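Local structure of dimethyl-sulfide monooxygenase (Hyphomicrobium sulfonivorans, 6AK1) at residues 277-282 / 367-372; 249-254 / 383-388. The protein oxidises dimethyl sulfide to methanethiol and formaldehyde with NADH and O2, as the FMN-dependent large subunit of a two-component monooxygenase. One frame throughout, in Å; residues are numbered along the deposited sequence.

Contact 1 of 2, residues 277-282 / 367-372; sequences IFMLLT and LGPVLV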
# COMPACT_ATOMS: atom_id res chain seq x y z
N ILE A 277 -10.30 1.15 5.75
CA ILE A 277 -10.00 -0.24 5.39
C ILE A 277 -10.24 -0.42 3.89
O ILE A 277 -11.33 -0.17 3.38
CB ILE A 277 -10.85 -1.22 6.22
CG1 ILE A 277 -10.57 -1.01 7.72
CG2 ILE A 277 -10.55 -2.64 5.81
CD1 ILE A 277 -11.37 -1.91 8.64
N PHE A 278 -9.20 -0.85 3.19
CA PHE A 278 -9.25 -1.03 1.75
C PHE A 278 -9.03 -2.50 1.45
O PHE A 278 -8.11 -3.12 2.01
CB PHE A 278 -8.17 -0.19 1.04
CG PHE A 278 -8.16 1.24 1.46
CD1 PHE A 278 -9.34 1.96 1.55
CD2 PHE A 278 -6.96 1.87 1.78
CE1 PHE A 278 -9.33 3.30 1.95
CE2 PHE A 278 -6.93 3.21 2.17
CZ PHE A 278 -8.12 3.93 2.26
N MET A 279 -9.86 -3.07 0.59
CA MET A 279 -9.74 -4.47 0.25
C MET A 279 -9.26 -4.61 -1.18
O MET A 279 -9.56 -3.79 -2.04
CB MET A 279 -11.07 -5.22 0.44
CG MET A 279 -12.21 -4.67 -0.41
SD MET A 279 -13.71 -5.67 -0.35
CE MET A 279 -13.31 -6.98 -1.51
N LEU A 280 -8.50 -5.67 -1.43
CA LEU A 280 -8.09 -6.00 -2.78
C LEU A 280 -9.29 -6.47 -3.59
O LEU A 280 -10.11 -7.26 -3.11
CB LEU A 280 -6.99 -7.06 -2.74
CG LEU A 280 -6.62 -7.74 -4.07
CD1 LEU A 280 -5.97 -6.71 -4.96
CD2 LEU A 280 -5.67 -8.89 -3.83
N LEU A 281 -9.41 -5.96 -4.82
CA LEU A 281 -10.51 -6.30 -5.71
C LEU A 281 -10.07 -6.02 -7.14
O LEU A 281 -9.41 -5.00 -7.40
CB LEU A 281 -11.78 -5.51 -5.40
CG LEU A 281 -13.04 -5.86 -6.21
CD1 LEU A 281 -13.54 -7.30 -5.92
CD2 LEU A 281 -14.12 -4.87 -5.91
N THR A 282 -10.44 -6.92 -8.05
CA THR A 282 -10.25 -6.74 -9.49
C THR A 282 -11.62 -6.67 -10.15
O THR A 282 -12.43 -7.59 -10.02
CB THR A 282 -9.45 -7.90 -10.08
OG1 THR A 282 -8.21 -8.02 -9.36
CG2 THR A 282 -9.18 -7.66 -11.57
N LEU A 367 -4.99 -13.79 -5.39
CA LEU A 367 -5.68 -14.35 -4.24
C LEU A 367 -6.82 -13.46 -3.77
O LEU A 367 -7.35 -13.67 -2.68
CB LEU A 367 -4.69 -14.59 -3.09
CG LEU A 367 -3.67 -15.70 -3.31
CD1 LEU A 367 -2.63 -15.72 -2.17
CD2 LEU A 367 -4.38 -17.02 -3.43
N GLY A 368 -7.21 -12.47 -4.57
CA GLY A 368 -8.31 -11.61 -4.23
C GLY A 368 -9.52 -11.88 -5.09
O GLY A 368 -9.45 -12.54 -6.13
N PRO A 369 -10.67 -11.35 -4.67
CA PRO A 369 -11.90 -11.57 -5.43
C PRO A 369 -11.88 -10.84 -6.77
O PRO A 369 -11.23 -9.81 -6.95
CB PRO A 369 -13.00 -11.02 -4.51
CG PRO A 369 -12.27 -10.03 -3.61
CD PRO A 369 -10.88 -10.53 -3.46
N VAL A 370 -12.60 -11.41 -7.73
CA VAL A 370 -12.77 -10.85 -9.06
C VAL A 370 -14.25 -10.56 -9.26
O VAL A 370 -15.10 -11.42 -8.99
CB VAL A 370 -12.25 -11.81 -10.14
CG1 VAL A 370 -12.43 -11.22 -11.53
CG2 VAL A 370 -10.80 -12.14 -9.87
N LEU A 371 -14.57 -9.36 -9.72
CA LEU A 371 -15.95 -8.92 -9.88
C LEU A 371 -16.17 -8.60 -11.35
O LEU A 371 -15.56 -7.66 -11.88
CB LEU A 371 -16.24 -7.72 -8.97
CG LEU A 371 -17.51 -6.91 -9.21
CD1 LEU A 371 -18.77 -7.82 -9.20
CD2 LEU A 371 -17.62 -5.80 -8.16
N VAL A 372 -17.04 -9.37 -12.00
CA VAL A 372 -17.31 -9.26 -13.43
C VAL A 372 -18.78 -8.90 -13.60
O VAL A 372 -19.65 -9.56 -13.03
CB VAL A 372 -16.97 -10.56 -14.17
CG1 VAL A 372 -17.32 -10.46 -15.64
CG2 VAL A 372 -15.50 -10.92 -13.98
O HOH W 1 -8.38 -9.63 -7.12
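L281 and P369 meet side chain to side chain: the CD1 methyl of L281 lies 3.8 Å from CG of P369, the two side chains crossing at about a right angle. With CG of L281 anti to the backbone N (chi1 -176°), CD1 is carried across to segment 367-372, where it touches the proline ring and also approaches CB of L371 at 4.1 Å. M279 reaches the same ring from another direction. Its chain turns at chi3 (-81°) and brings CE to 3.8 Å from CG of P369. L280 points its CD2 at the backbone instead, 3.8 Å from CA of G368.

Beyond the proline the backbones pair as parallel strands at T282 and V370, whose side chains lie on one face of the sheet, while L281 and L371 meet on the other. N of T282 donates to O of P369, and N of L371 donates to O of T282 over 2.8 Å. This joins strand 276-284 of the TIM barrel to the short strand 370-372 at its margin; helix 375-388 covers L281 and L371 through L382 and V378.

A water links the hydroxyl of T282 to the P369 carbonyl, accepting from OG1 at 2.8 Å and donating to O. The P369 carbonyl is therefore gripped twice, by an amide and by a water, so that in this largely apolar, buried junction that carbonyl and the N, O and OG1 of T282 all find partners at the point where the strands begin to pair.

Contact 2 of 2, residues 249-254 / 383-388; sequences TSVEQA and ERWVDE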
# COMPACT_ATOMS: atom_id res chain seq x y z
N THR A 249 -12.14 -12.65 0.93
CA THR A 249 -12.66 -13.41 -0.20
C THR A 249 -14.17 -13.50 -0.23
O THR A 249 -14.73 -14.03 -1.19
CB THR A 249 -12.05 -14.82 -0.23
OG1 THR A 249 -12.27 -15.49 1.01
CG2 THR A 249 -10.56 -14.75 -0.49
N SER A 250 -14.86 -13.00 0.80
CA SER A 250 -16.31 -12.97 0.75
C SER A 250 -16.82 -11.84 1.62
O SER A 250 -16.13 -11.40 2.55
CB SER A 250 -16.92 -14.31 1.19
OG SER A 250 -16.80 -14.49 2.59
N VAL A 251 -18.03 -11.38 1.32
CA VAL A 251 -18.67 -10.34 2.12
C VAL A 251 -18.82 -10.81 3.56
O VAL A 251 -18.61 -10.05 4.51
CB VAL A 251 -20.03 -9.94 1.51
CG1 VAL A 251 -20.77 -8.97 2.43
CG2 VAL A 251 -19.83 -9.32 0.13
N GLU A 252 -19.19 -12.09 3.73
CA GLU A 252 -19.38 -12.65 5.07
C GLU A 252 -18.09 -12.58 5.88
O GLU A 252 -18.08 -12.06 7.00
CB GLU A 252 -19.88 -14.10 4.96
CG GLU A 252 -21.35 -14.23 4.58
CD GLU A 252 -21.63 -13.94 3.10
OE1 GLU A 252 -20.70 -14.09 2.27
OE2 GLU A 252 -22.78 -13.56 2.78
N GLN A 253 -16.99 -13.08 5.31
CA GLN A 253 -15.70 -12.99 5.99
C GLN A 253 -15.29 -11.54 6.24
O GLN A 253 -14.64 -11.24 7.25
CB GLN A 253 -14.63 -13.71 5.17
CG GLN A 253 -13.26 -13.66 5.79
CD GLN A 253 -12.17 -14.07 4.81
OE1 GLN A 253 -11.96 -13.41 3.79
NE2 GLN A 253 -11.49 -15.16 5.11
N ALA A 254 -15.68 -10.62 5.35
CA ALA A 254 -15.29 -9.22 5.54
C ALA A 254 -15.97 -8.61 6.75
O ALA A 254 -15.37 -7.77 7.43
CB ALA A 254 -15.60 -8.40 4.28
N GLU A 383 -21.21 -1.68 -3.33
CA GLU A 383 -21.95 -1.18 -2.17
C GLU A 383 -22.16 -2.27 -1.12
O GLU A 383 -22.26 -1.96 0.07
CB GLU A 383 -23.30 -0.62 -2.61
CG GLU A 383 -23.17 0.66 -3.41
CD GLU A 383 -24.48 1.43 -3.46
OE1 GLU A 383 -24.69 2.31 -2.60
OE2 GLU A 383 -25.31 1.14 -4.36
N ARG A 384 -22.22 -3.51 -1.55
CA ARG A 384 -22.37 -4.61 -0.63
C ARG A 384 -21.09 -4.80 0.20
O ARG A 384 -21.19 -4.96 1.38
CB ARG A 384 -22.75 -5.89 -1.34
CG ARG A 384 -23.88 -6.67 -0.75
CD ARG A 384 -23.94 -8.07 -1.30
NE ARG A 384 -23.97 -9.06 -0.25
CZ ARG A 384 -23.50 -10.28 -0.35
NH1 ARG A 384 -22.93 -10.70 -1.46
NH2 ARG A 384 -23.58 -11.08 0.67
N TRP A 385 -19.92 -4.77 -0.43
CA TRP A 385 -18.66 -4.88 0.30
C TRP A 385 -18.49 -3.72 1.28
O TRP A 385 -17.95 -3.90 2.37
CB TRP A 385 -17.47 -4.90 -0.66
CG TRP A 385 -17.27 -6.13 -1.50
CD1 TRP A 385 -17.55 -6.26 -2.82
CD2 TRP A 385 -16.69 -7.38 -1.08
NE1 TRP A 385 -17.19 -7.51 -3.26
CE2 TRP A 385 -16.68 -8.22 -2.21
CE3 TRP A 385 -16.21 -7.87 0.14
CZ2 TRP A 385 -16.19 -9.53 -2.16
CZ3 TRP A 385 -15.72 -9.16 0.18
CH2 TRP A 385 -15.71 -9.98 -0.97
N VAL A 386 -18.91 -2.52 0.89
CA VAL A 386 -18.70 -1.37 1.75
C VAL A 386 -19.69 -1.36 2.90
O VAL A 386 -19.30 -1.30 4.07
CB VAL A 386 -18.77 -0.06 0.93
CG1 VAL A 386 -18.81 1.14 1.87
CG2 VAL A 386 -17.56 0.05 0.00
N ASP A 387 -20.98 -1.46 2.59
CA ASP A 387 -22.01 -1.32 3.62
C ASP A 387 -22.18 -2.61 4.41
O ASP A 387 -22.17 -2.60 5.64
CB ASP A 387 -23.32 -0.88 2.97
CG ASP A 387 -23.19 0.46 2.25
OD1 ASP A 387 -22.46 1.33 2.77
OD2 ASP A 387 -23.79 0.64 1.17
N GLU A 388 -22.31 -3.74 3.72
CA GLU A 388 -22.47 -5.01 4.42
C GLU A 388 -21.13 -5.52 4.96
O GLU A 388 -21.05 -5.97 6.11
CB GLU A 388 -23.11 -6.04 3.49
CG GLU A 388 -23.54 -7.33 4.14
CD GLU A 388 -24.33 -8.22 3.19
OE1 GLU A 388 -24.19 -9.46 3.31
OE2 GLU A 388 -25.07 -7.69 2.32
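V251, in the first turn of helix 251-267, packs against W385 and R384 of helix 375-388, joining two of the outer helices of the TIM barrel. The apolar part is a CH-pi contact: CG2 of V251 stands over the six-membered ring of W385, 3.9 Å from its centroid and 11° off the normal. A254 meets the indole at its edge, with CB 4.2 Å from CZ3. The same CG2 also lies over one face of the R384 guanidinium, so one methyl touches two flat groups, while CG1 of V251 rests against CG of E388.

The charged part is a salt-bridge network on the more solvent-exposed side. R384 grips E388 side-on, NE donating to OE2 at 3.1 Å and NH2 to OE1 at 3.2 Å, both from above the carboxylate plane. Across the helices NH2 has a second, weak bond to OE2 of E252, with the two flat groups turned 54° apart. An alanine in place of E388 would probably leave the R384 guanidinium free to swing from its seat over V251, with the contacts of CG, CD and OE1 to CG1 of V251 lost as well.

One capping bond marks the start of helix 251-267; apart from it, OE1 of Q253 accepts from N of T249. S250 is the N-cap residue, and the capping bond itself runs from N of Q253 to OG of S250, 3.1 Å long and nearly straight at 170°.

How the contacts relate
Contacts 1 and 2 lie with their centres about 10 Å apart and belong to one layered region of the barrel. Helix 251-267 leads into strand 276-284, and strand 370-372 into helix 375-388, so contact 1 is nested inside the loop closed by contact 2. The indole of W385 joins them: its CE3 is 3.4 Å from SD of M279, and its CZ2 lies 4.2 Å from CG of P369. The side chains that pack across the strands in contact 1 thus continue into the helix layer of contact 2. Both sit away from the residues thought, by similarity, to bind FMN, and their role here is packing of strands and helices.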